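Protein involved in catabolism of external DNA (Legionella pneumophila subsp. pneumophila, PDB 2OO3) probably methylates N6 of a single adenine in 23S ribosomal RNA, using S-adenosyl-L-methionine as methyl donor. Local coordinates at residues Phe38-Ser44 / Arg115-Glu120; Lys19-Leu23 / Leu162-Asp166; Ser217-Val221 / Ile273-Leu279. All blocks are in the same frame, centred on the assembly; numbering follows the deposited sequence.

Interaction 1 of 3, residues Phe38-Ser44 / Arg115-Glu120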
loop_
_atom_site.group_PDB
_atom_site.type_symbol
_atom_site.label_atom_id
_atom_site.label_comp_id
_atom_site.label_asym_id
_atom_site.label_seq_id
_atom_site.Cartn_x
_atom_site.Cartn_y
_atom_site.Cartn_z
ATOM N N PHE A 38 12.015 2.503 -10.764
ATOM C CA PHE A 38 12.214 3.248 -9.525
ATOM C C PHE A 38 11.028 2.962 -8.578
ATOM O O PHE A 38 9.860 3.147 -8.962
ATOM C CB PHE A 38 12.248 4.749 -9.848
ATOM C CG PHE A 38 12.499 5.629 -8.662
ATOM C CD1 PHE A 38 13.580 5.393 -7.824
ATOM C CD2 PHE A 38 11.683 6.719 -8.409
ATOM C CE1 PHE A 38 13.846 6.201 -6.749
ATOM C CE2 PHE A 38 11.944 7.557 -7.292
ATOM C CZ PHE A 38 13.010 7.285 -6.465
ATOM N N TYR A 39 11.320 2.529 -7.357
ATOM C CA TYR A 39 10.265 2.281 -6.389
ATOM C C TYR A 39 10.474 3.273 -5.248
ATOM O O TYR A 39 11.509 3.257 -4.594
ATOM C CB TYR A 39 10.325 0.832 -5.879
ATOM C CG TYR A 39 9.363 0.568 -4.750
ATOM C CD1 TYR A 39 7.995 0.329 -5.014
ATOM C CD2 TYR A 39 9.793 0.560 -3.420
ATOM C CE1 TYR A 39 7.096 0.093 -3.982
ATOM C CE2 TYR A 39 8.880 0.305 -2.359
ATOM C CZ TYR A 39 7.547 0.085 -2.663
ATOM O OH TYR A 39 6.624 -0.167 -1.673
ATOM N N LEU A 40 9.496 4.144 -5.045
ATOM C CA LEU A 40 9.575 5.180 -3.999
ATOM C C LEU A 40 8.478 5.017 -2.939
ATOM O O LEU A 40 7.276 5.009 -3.281
ATOM C CB LEU A 40 9.493 6.584 -4.650
ATOM C CG LEU A 40 9.322 7.792 -3.722
ATOM C CD1 LEU A 40 10.551 7.925 -2.820
ATOM C CD2 LEU A 40 9.160 9.011 -4.568
ATOM N N GLU A 41 8.882 4.887 -1.667
ATOM C CA GLU A 41 7.941 4.960 -0.563
ATOM C C GLU A 41 8.119 6.228 0.211
ATOM O O GLU A 41 9.225 6.545 0.650
ATOM C CB GLU A 41 8.074 3.778 0.397
ATOM C CG GLU A 41 7.471 2.491 -0.096
ATOM C CD GLU A 41 7.629 1.376 0.939
ATOM O OE1 GLU A 41 7.669 0.180 0.580
ATOM O OE2 GLU A 41 7.736 1.728 2.126
ATOM N N THR A 42 7.018 6.947 0.420
ATOM C CA THR A 42 7.047 8.225 1.150
ATOM C C THR A 42 7.008 8.008 2.686
ATOM O O THR A 42 7.498 8.828 3.449
ATOM C CB THR A 42 5.825 9.114 0.721
ATOM O OG1 THR A 42 4.640 8.306 0.750
ATOM C CG2 THR A 42 5.957 9.645 -0.726
ATOM N N HIS A 43 6.407 6.914 3.146
ATOM C CA HIS A 43 6.242 6.670 4.587
ATOM C C HIS A 43 6.578 5.187 4.837
ATOM O O HIS A 43 5.650 4.342 4.955
ATOM C CB HIS A 43 4.788 6.899 5.047
ATOM C CG HIS A 43 4.245 8.283 4.835
ATOM N ND1 HIS A 43 3.820 8.738 3.606
ATOM C CD2 HIS A 43 3.986 9.283 5.715
ATOM C CE1 HIS A 43 3.352 9.975 3.730
ATOM N NE2 HIS A 43 3.452 10.334 4.998
ATOM N N SER A 44 7.862 4.838 4.904
ATOM C CA SER A 44 8.254 3.427 4.968
ATOM C C SER A 44 8.078 2.707 6.315
ATOM O O SER A 44 8.035 1.473 6.350
ATOM C CB SER A 44 9.700 3.263 4.495
ATOM O OG SER A 44 9.829 3.825 3.211
ATOM N N ARG A 115 15.484 0.161 -8.443
ATOM C CA ARG A 115 16.047 1.006 -7.384
ATOM C C ARG A 115 14.967 1.362 -6.405
ATOM O O ARG A 115 13.939 1.944 -6.808
ATOM C CB ARG A 115 16.640 2.293 -7.961
ATOM C CG ARG A 115 17.235 3.202 -6.930
ATOM C CD ARG A 115 18.140 4.262 -7.571
ATOM N NE ARG A 115 17.396 5.069 -8.531
ATOM C CZ ARG A 115 16.939 6.302 -8.309
ATOM N NH1 ARG A 115 17.147 6.909 -7.142
ATOM N NH2 ARG A 115 16.270 6.927 -9.274
ATOM N N LEU A 116 15.192 1.013 -5.136
ATOM C CA LEU A 116 14.211 1.289 -4.068
ATOM C C LEU A 116 14.688 2.482 -3.272
ATOM O O LEU A 116 15.842 2.548 -2.841
ATOM C CB LEU A 116 14.036 0.094 -3.108
ATOM C CG LEU A 116 13.419 -1.219 -3.642
ATOM C CD1 LEU A 116 14.407 -1.999 -4.509
ATOM C CD2 LEU A 116 12.910 -2.072 -2.472
ATOM N N TYR A 117 13.780 3.404 -3.030
ATOM C CA TYR A 117 14.087 4.550 -2.249
ATOM C C TYR A 117 13.031 4.656 -1.137
ATOM O O TYR A 117 11.831 4.890 -1.399
ATOM C CB TYR A 117 14.053 5.754 -3.165
ATOM C CG TYR A 117 14.681 6.976 -2.595
ATOM C CD1 TYR A 117 15.903 7.460 -3.107
ATOM C CD2 TYR A 117 14.060 7.686 -1.562
ATOM C CE1 TYR A 117 16.471 8.615 -2.598
ATOM C CE2 TYR A 117 14.626 8.839 -1.053
ATOM C CZ TYR A 117 15.823 9.288 -1.580
ATOM O OH TYR A 117 16.365 10.425 -1.105
ATOM N N LEU A 118 13.473 4.479 0.104
ATOM C CA LEU A 118 12.550 4.380 1.224
ATOM C C LEU A 118 12.743 5.566 2.156
ATOM O O LEU A 118 13.872 5.834 2.583
ATOM C CB LEU A 118 12.814 3.090 2.007
ATOM C CG LEU A 118 12.844 1.784 1.186
ATOM C CD1 LEU A 118 13.276 0.564 2.019
ATOM C CD2 LEU A 118 11.456 1.536 0.444
ATOM N N CYS A 119 11.654 6.249 2.493
ATOM C CA CYS A 119 11.741 7.460 3.337
ATOM C C CYS A 119 11.040 7.210 4.649
ATOM O O CYS A 119 9.922 6.685 4.659
ATOM C CB CYS A 119 11.063 8.669 2.675
ATOM S SG CYS A 119 11.743 9.137 1.029
ATOM N N GLU A 120 11.657 7.631 5.741
ATOM C CA GLU A 120 10.992 7.563 7.030
ATOM C C GLU A 120 11.399 8.750 7.903
ATOM O O GLU A 120 12.579 8.972 8.138
ATOM C CB GLU A 120 11.291 6.222 7.750
ATOM C CG GLU A 120 10.755 6.140 9.209
ATOM C CD GLU A 120 9.250 6.470 9.330
ATOM O OE1 GLU A 120 8.435 6.079 8.437
ATOM O OE2 GLU A 120 8.886 7.136 10.330
#
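Phe38 and Arg115 both hold CG anti to the backbone N, and the arginine chain then bends at chi3 (59°), which brings its guanidinium alongside the phenyl ring. Strands 38-41 and 115-119 are parallel neighbours in the central sheet of a Rossmann-like methyltransferase fold. The planes of the ring and the guanidinium are 24° apart. Phe38 CE1 sits over one face of the guanidinium, 3.4 Å from Arg115 NH1, while Arg115 NE forms a salt bridge with Glu158. Tyr117 CB packs against the same phenyl ring, and Tyr117 CD2 meets Leu40 CD1 at 3.7 Å.

The other face of the sheet carries Tyr39, Glu41, Leu116 and Leu118. Leu118 CD2 reaches the edge of the Tyr39 ring and also lies alongside the Glu41 carboxylate. Tyr39 OH donates to Glu41 OE1 at 2.5 Å, so this buried carboxylate is held from within its own strand. Helix 102-109 covers this face.

Backbone bonds run between the strands from Tyr39 N to Arg115 O (2.7 Å) through to Cys119 N and Glu41 O. His43 and Glu120, near the C-terminal ends of the two segments, are both predicted to bind S-adenosyl-L-methionine. Glu120 OE1 accepts from Gly45 N, linking the segments' ends. Ser44 N closes the pairing by donating to Cys119 O at 2.8 Å, with an N-H...O angle of 170°.

Interaction 2 of 3, residues Lys19-Leu23 / Leu162-Asp166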
loop_
_atom_site.group_PDB
_atom_site.type_symbol
_atom_site.label_atom_id
_atom_site.label_comp_id
_atom_site.label_asym_id
_atom_site.label_seq_id
_atom_site.Cartn_x
_atom_site.Cartn_y
_atom_site.Cartn_z
ATOM N N LYS A 19 -4.031 -3.023 1.596
ATOM C CA LYS A 19 -2.949 -2.195 1.049
ATOM C C LYS A 19 -1.770 -3.048 0.533
ATOM O O LYS A 19 -1.209 -2.795 -0.557
ATOM C CB LYS A 19 -2.549 -1.144 2.100
ATOM C CG LYS A 19 -1.103 -0.895 2.310
ATOM C CD LYS A 19 -0.799 0.093 3.477
ATOM C CE LYS A 19 -1.823 0.061 4.610
ATOM N NZ LYS A 19 -1.395 0.932 5.745
ATOM N N HIS A 20 -1.387 -4.064 1.296
ATOM C CA HIS A 20 -0.219 -4.861 0.919
ATOM C C HIS A 20 -0.496 -5.845 -0.217
ATOM O O HIS A 20 0.361 -6.063 -1.047
ATOM C CB HIS A 20 0.378 -5.561 2.136
ATOM C CG HIS A 20 1.030 -4.611 3.105
ATOM N ND1 HIS A 20 1.102 -4.863 4.459
ATOM C CD2 HIS A 20 1.662 -3.421 2.910
ATOM C CE1 HIS A 20 1.754 -3.879 5.058
ATOM N NE2 HIS A 20 2.095 -2.988 4.143
ATOM N N ILE A 21 -1.703 -6.407 -0.277
ATOM C CA ILE A 21 -2.042 -7.250 -1.413
ATOM C C ILE A 21 -2.050 -6.392 -2.664
ATOM O O ILE A 21 -1.526 -6.827 -3.712
ATOM C CB ILE A 21 -3.430 -7.937 -1.245
ATOM C CG1 ILE A 21 -3.380 -8.849 -0.016
ATOM C CG2 ILE A 21 -3.802 -8.714 -2.531
ATOM C CD1 ILE A 21 -4.761 -9.421 0.405
ATOM N N THR A 22 -2.646 -5.189 -2.554
ATOM C CA THR A 22 -2.633 -4.202 -3.654
ATOM C C THR A 22 -1.207 -3.939 -4.127
ATOM O O THR A 22 -0.921 -4.032 -5.315
ATOM C CB THR A 22 -3.321 -2.899 -3.255
ATOM O OG1 THR A 22 -4.714 -3.188 -2.994
ATOM C CG2 THR A 22 -3.248 -1.874 -4.389
ATOM N N LEU A 23 -0.317 -3.612 -3.197
ATOM C CA LEU A 23 1.105 -3.450 -3.524
ATOM C C LEU A 23 1.663 -4.676 -4.273
ATOM O O LEU A 23 2.301 -4.528 -5.307
ATOM C CB LEU A 23 1.907 -3.200 -2.230
ATOM C CG LEU A 23 3.430 -3.087 -2.373
ATOM C CD1 LEU A 23 3.868 -1.988 -3.370
ATOM C CD2 LEU A 23 4.074 -2.841 -0.976
ATOM N N LEU A 162 7.060 3.292 -9.571
ATOM C CA LEU A 162 5.933 3.028 -8.674
ATOM C C LEU A 162 6.121 3.867 -7.390
ATOM O O LEU A 162 7.142 3.769 -6.688
ATOM C CB LEU A 162 5.845 1.538 -8.371
ATOM C CG LEU A 162 4.870 1.153 -7.245
ATOM C CD1 LEU A 162 3.459 1.697 -7.528
ATOM C CD2 LEU A 162 4.888 -0.371 -7.048
ATOM N N ILE A 163 5.158 4.744 -7.117
ATOM C CA ILE A 163 5.241 5.635 -5.968
ATOM C C ILE A 163 4.131 5.175 -5.017
ATOM O O ILE A 163 2.952 5.253 -5.346
ATOM C CB ILE A 163 5.086 7.120 -6.387
ATOM C CG1 ILE A 163 6.190 7.545 -7.402
ATOM C CG2 ILE A 163 5.246 8.016 -5.182
ATOM C CD1 ILE A 163 5.741 7.488 -8.893
ATOM N N PHE A 164 4.530 4.646 -3.874
ATOM C CA PHE A 164 3.612 4.021 -2.925
ATOM C C PHE A 164 3.569 4.891 -1.699
ATOM O O PHE A 164 4.559 5.032 -0.995
ATOM C CB PHE A 164 4.078 2.586 -2.557
ATOM C CG PHE A 164 3.084 1.804 -1.742
ATOM C CD1 PHE A 164 1.904 1.280 -2.332
ATOM C CD2 PHE A 164 3.328 1.555 -0.403
ATOM C CE1 PHE A 164 0.981 0.541 -1.557
ATOM C CE2 PHE A 164 2.403 0.827 0.382
ATOM C CZ PHE A 164 1.238 0.318 -0.195
ATOM N N ILE A 165 2.398 5.491 -1.476
ATOM C CA ILE A 165 2.207 6.518 -0.453
ATOM C C ILE A 165 1.274 6.051 0.646
ATOM O O ILE A 165 0.074 5.855 0.411
ATOM C CB ILE A 165 1.653 7.803 -1.124
ATOM C CG1 ILE A 165 2.620 8.240 -2.243
ATOM C CG2 ILE A 165 1.499 8.907 -0.089
ATOM C CD1 ILE A 165 2.062 9.212 -3.243
ATOM N N ASP A 166 1.822 5.862 1.849
ATOM C CA ASP A 166 1.046 5.316 2.962
ATOM C C ASP A 166 1.045 6.251 4.180
ATOM O O ASP A 166 1.642 5.935 5.194
ATOM C CB ASP A 166 1.576 3.916 3.305
ATOM C CG ASP A 166 0.730 3.187 4.338
ATOM O OD1 ASP A 166 -0.470 3.556 4.557
ATOM O OD2 ASP A 166 1.296 2.236 4.937
#
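Leu162 meets Leu23 at the start of this contact, where strand 162-165 packs against helix 19-23. The two segments run antiparallel, their axes 11.1 Å apart at closest approach. Leu162 CD2 touches Leu23 CD1 at 4.1 Å, and Tyr39 of the adjacent strand packs against both leucines.

Phe164 comes next on the same face and fills the middle of the contact. Its CG is anti to the backbone N (chi1 -172°), which sends the ring out toward the helix. Leu23 CD1 stands over one face of that ring, 4.2 Å from the centroid, in a CH-pi contact. Lys19 CG approaches in the ring plane instead and meets the edge at Phe164 CZ, 3.6 Å away. One turn of helix thus grips the ring from two directions.

Asp166 follows the strand. Lys19 bends at chi3 (31°) and crosses the carboxylate at about a right angle. Its NZ bonds to Asp166 OD1 at 3.0 Å from the syn side, 22° out of the carboxylate plane. A second, weak bond runs from Lys19 NZ to Asp166 OD2.

Asp166 is the predicted proton acceptor and, like His20, is predicted to bind S-adenosyl-L-methionine. The salt bridge probably helps set how its carboxylate is turned. Phe164 packs on the lysine's CG, and Asp16, by a salt bridge, and Trp197, by a cation-pi contact, help place its amine, consistent with a second-shell role for Lys19.

Interaction 3 of 3, residues Ser217-Val221 / Ile273-Leu279. With SO4 (sulfate ion), chain C.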
loop_
_atom_site.group_PDB
_atom_site.type_symbol
_atom_site.label_atom_id
_atom_site.label_comp_id
_atom_site.label_asym_id
_atom_site.label_seq_id
_atom_site.Cartn_x
_atom_site.Cartn_y
_atom_site.Cartn_z
ATOM N N SER A 217 -5.987 13.379 -12.383
ATOM C CA SER A 217 -6.013 12.536 -13.551
ATOM C C SER A 217 -7.270 11.696 -13.571
ATOM O O SER A 217 -7.774 11.260 -12.534
ATOM C CB SER A 217 -4.767 11.622 -13.579
ATOM O OG SER A 217 -4.827 10.757 -14.692
ATOM N N SER A 218 -7.776 11.482 -14.772
ATOM C CA SER A 218 -8.919 10.629 -15.009
ATOM C C SER A 218 -8.497 9.195 -15.320
ATOM O O SER A 218 -9.354 8.298 -15.481
ATOM C CB SER A 218 -9.673 11.164 -16.218
ATOM O OG SER A 218 -8.738 11.287 -17.271
ATOM N N LYS A 219 -7.196 8.944 -15.428
ATOM C CA LYS A 219 -6.767 7.551 -15.648
ATOM C C LYS A 219 -6.511 6.994 -14.253
ATOM O O LYS A 219 -5.348 6.900 -13.801
ATOM C CB LYS A 219 -5.484 7.454 -16.479
ATOM C CG LYS A 219 -5.608 7.916 -17.936
ATOM C CD LYS A 219 -4.319 7.558 -18.696
ATOM C CE LYS A 219 -3.816 8.713 -19.520
ATOM N NZ LYS A 219 -3.094 9.727 -18.698
ATOM N N SER A 220 -7.591 6.659 -13.559
ATOM C CA SER A 220 -7.500 6.401 -12.119
ATOM C C SER A 220 -8.451 5.273 -11.732
ATOM O O SER A 220 -9.435 4.998 -12.445
ATOM C CB SER A 220 -7.901 7.679 -11.370
ATOM O OG SER A 220 -9.284 7.959 -11.592
ATOM N N VAL A 221 -8.151 4.595 -10.634
ATOM C CA VAL A 221 -9.113 3.691 -10.037
ATOM C C VAL A 221 -9.102 3.929 -8.532
ATOM O O VAL A 221 -8.038 4.206 -7.925
ATOM C CB VAL A 221 -8.910 2.192 -10.466
ATOM C CG1 VAL A 221 -7.554 1.624 -9.979
ATOM C CG2 VAL A 221 -10.033 1.324 -9.927
ATOM N N ILE A 273 -15.322 -0.296 -6.247
ATOM C CA ILE A 273 -14.269 -0.040 -7.201
ATOM C C ILE A 273 -14.900 0.980 -8.142
ATOM O O ILE A 273 -16.038 0.773 -8.616
ATOM C CB ILE A 273 -13.912 -1.282 -8.038
ATOM C CG1 ILE A 273 -13.423 -2.425 -7.162
ATOM C CG2 ILE A 273 -12.796 -0.968 -9.059
ATOM C CD1 ILE A 273 -13.336 -3.696 -7.944
ATOM N N GLU A 274 -14.200 2.083 -8.372
ATOM C CA GLU A 274 -14.686 3.119 -9.261
ATOM C C GLU A 274 -13.531 3.609 -10.108
ATOM O O GLU A 274 -12.498 4.019 -9.588
ATOM C CB GLU A 274 -15.237 4.258 -8.421
ATOM C CG GLU A 274 -15.438 5.574 -9.106
ATOM C CD GLU A 274 -16.218 6.515 -8.202
ATOM O OE1 GLU A 274 -15.586 7.341 -7.502
ATOM O OE2 GLU A 274 -17.457 6.356 -8.138
ATOM N N SER A 275 -13.701 3.579 -11.420
ATOM C CA SER A 275 -12.633 4.041 -12.260
ATOM C C SER A 275 -12.953 5.404 -12.853
ATOM O O SER A 275 -14.134 5.785 -13.032
ATOM C CB SER A 275 -12.382 3.021 -13.341
ATOM O OG SER A 275 -13.564 2.879 -14.105
ATOM N N GLY A 276 -11.894 6.145 -13.162
ATOM C CA GLY A 276 -12.039 7.473 -13.738
ATOM C C GLY A 276 -12.624 7.450 -15.129
ATOM O O GLY A 276 -12.826 6.382 -15.729
ATOM N N SER A 277 -12.851 8.636 -15.681
ATOM C CA SER A 277 -13.537 8.735 -16.968
ATOM C C SER A 277 -12.731 8.171 -18.121
ATOM O O SER A 277 -13.280 7.919 -19.200
ATOM C CB SER A 277 -13.922 10.167 -17.241
ATOM O OG SER A 277 -12.778 10.990 -17.242
ATOM N N LYS A 278 -11.433 7.964 -17.885
ATOM C CA LYS A 278 -10.533 7.507 -18.927
ATOM C C LYS A 278 -9.932 6.138 -18.586
ATOM O O LYS A 278 -8.835 5.796 -19.046
ATOM C CB LYS A 278 -9.445 8.562 -19.201
ATOM C CG LYS A 278 -9.995 9.865 -19.802
ATOM C CD LYS A 278 -8.890 10.929 -20.029
ATOM C CE LYS A 278 -9.518 12.280 -20.255
ATOM N NZ LYS A 278 -8.477 13.324 -20.396
ATOM N N LEU A 279 -10.664 5.350 -17.804
ATOM C CA LEU A 279 -10.129 4.060 -17.342
ATOM C C LEU A 279 -11.127 2.918 -17.421
ATOM O O LEU A 279 -12.294 3.033 -16.981
ATOM C CB LEU A 279 -9.530 4.180 -15.925
ATOM C CG LEU A 279 -8.293 3.385 -15.466
ATOM C CD1 LEU A 279 -8.599 1.902 -15.281
ATOM C CD2 LEU A 279 -7.090 3.591 -16.393
HETATM S S SO4 C . -5.525 12.686 -17.796
HETATM O O1 SO4 C . -5.059 11.391 -17.312
HETATM O O2 SO4 C . -4.546 13.703 -17.413
HETATM O O3 SO4 C . -5.631 12.621 -19.253
HETATM O O4 SO4 C . -6.809 13.047 -17.209
HETATM O O HOH W 1 -11.104 6.785 -9.824
#
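A sulfate ion, probably from the crystallisation liquor, sits at the end of an antiparallel strand pair where segments 217-221 and 273-279 meet on the surface. Ser218 N donates to sulfate O4 at 3.1 Å. Ser217 OG donates to sulfate O1 at 2.7 Å, and Lys219 NZ bonds to the same oxygen. Ser217 OG also accepts from Lys219 N, forming an ST turn. From the other segment comes Lys278, its chain extended beyond CG (chi2 178°), which puts NZ 3.1 Å from sulfate O3.

The backbones join next to the ion. Gly276 N donates to Ser220 O at 2.8 Å, and Lys278 N to Ser218 O at 3.2 Å. Gly276 to Leu279 form a type I turn. A water bridges Ser220 OG and Glu274 O.

Val221 and Ser275 are a non-hydrogen-bonded pair. Beside them, Val221 CG2 packs on Ile273 CG2 at 3.7 Å, on the face covered by helix 249-263.

Two lysines, the Ser217 hydroxyl and the Ser218 N-H converge on the ion. Sulfate charge probably offsets that of the lysines, and the ion bridges the two segments, next to the Lys278 N to Ser218 O bond.

Overall arrangement
All three contacts reach one mixed sheet. Interactions 1 and 2 lie in its parallel part, with centres 11 Å apart, and they touch: strands 38-41 and 161-165 are neighbours there, probably hydrogen-bonded from Phe164 N to Leu40 O. Along the chain, interaction 1 is nested inside the loop closed by interaction 2, since 19-23 comes before both its segments and 162-166 after them. Together they bring His20, His43, Glu120 and Asp166 to the predicted cofactor and catalytic site. Interaction 3 follows later in sequence. It joins strands 220-226 and 270-275 at the antiparallel side of the sheet, its centre about 17 Å from that of interaction 2 and 25 Å from that of interaction 1, away from the predicted sites.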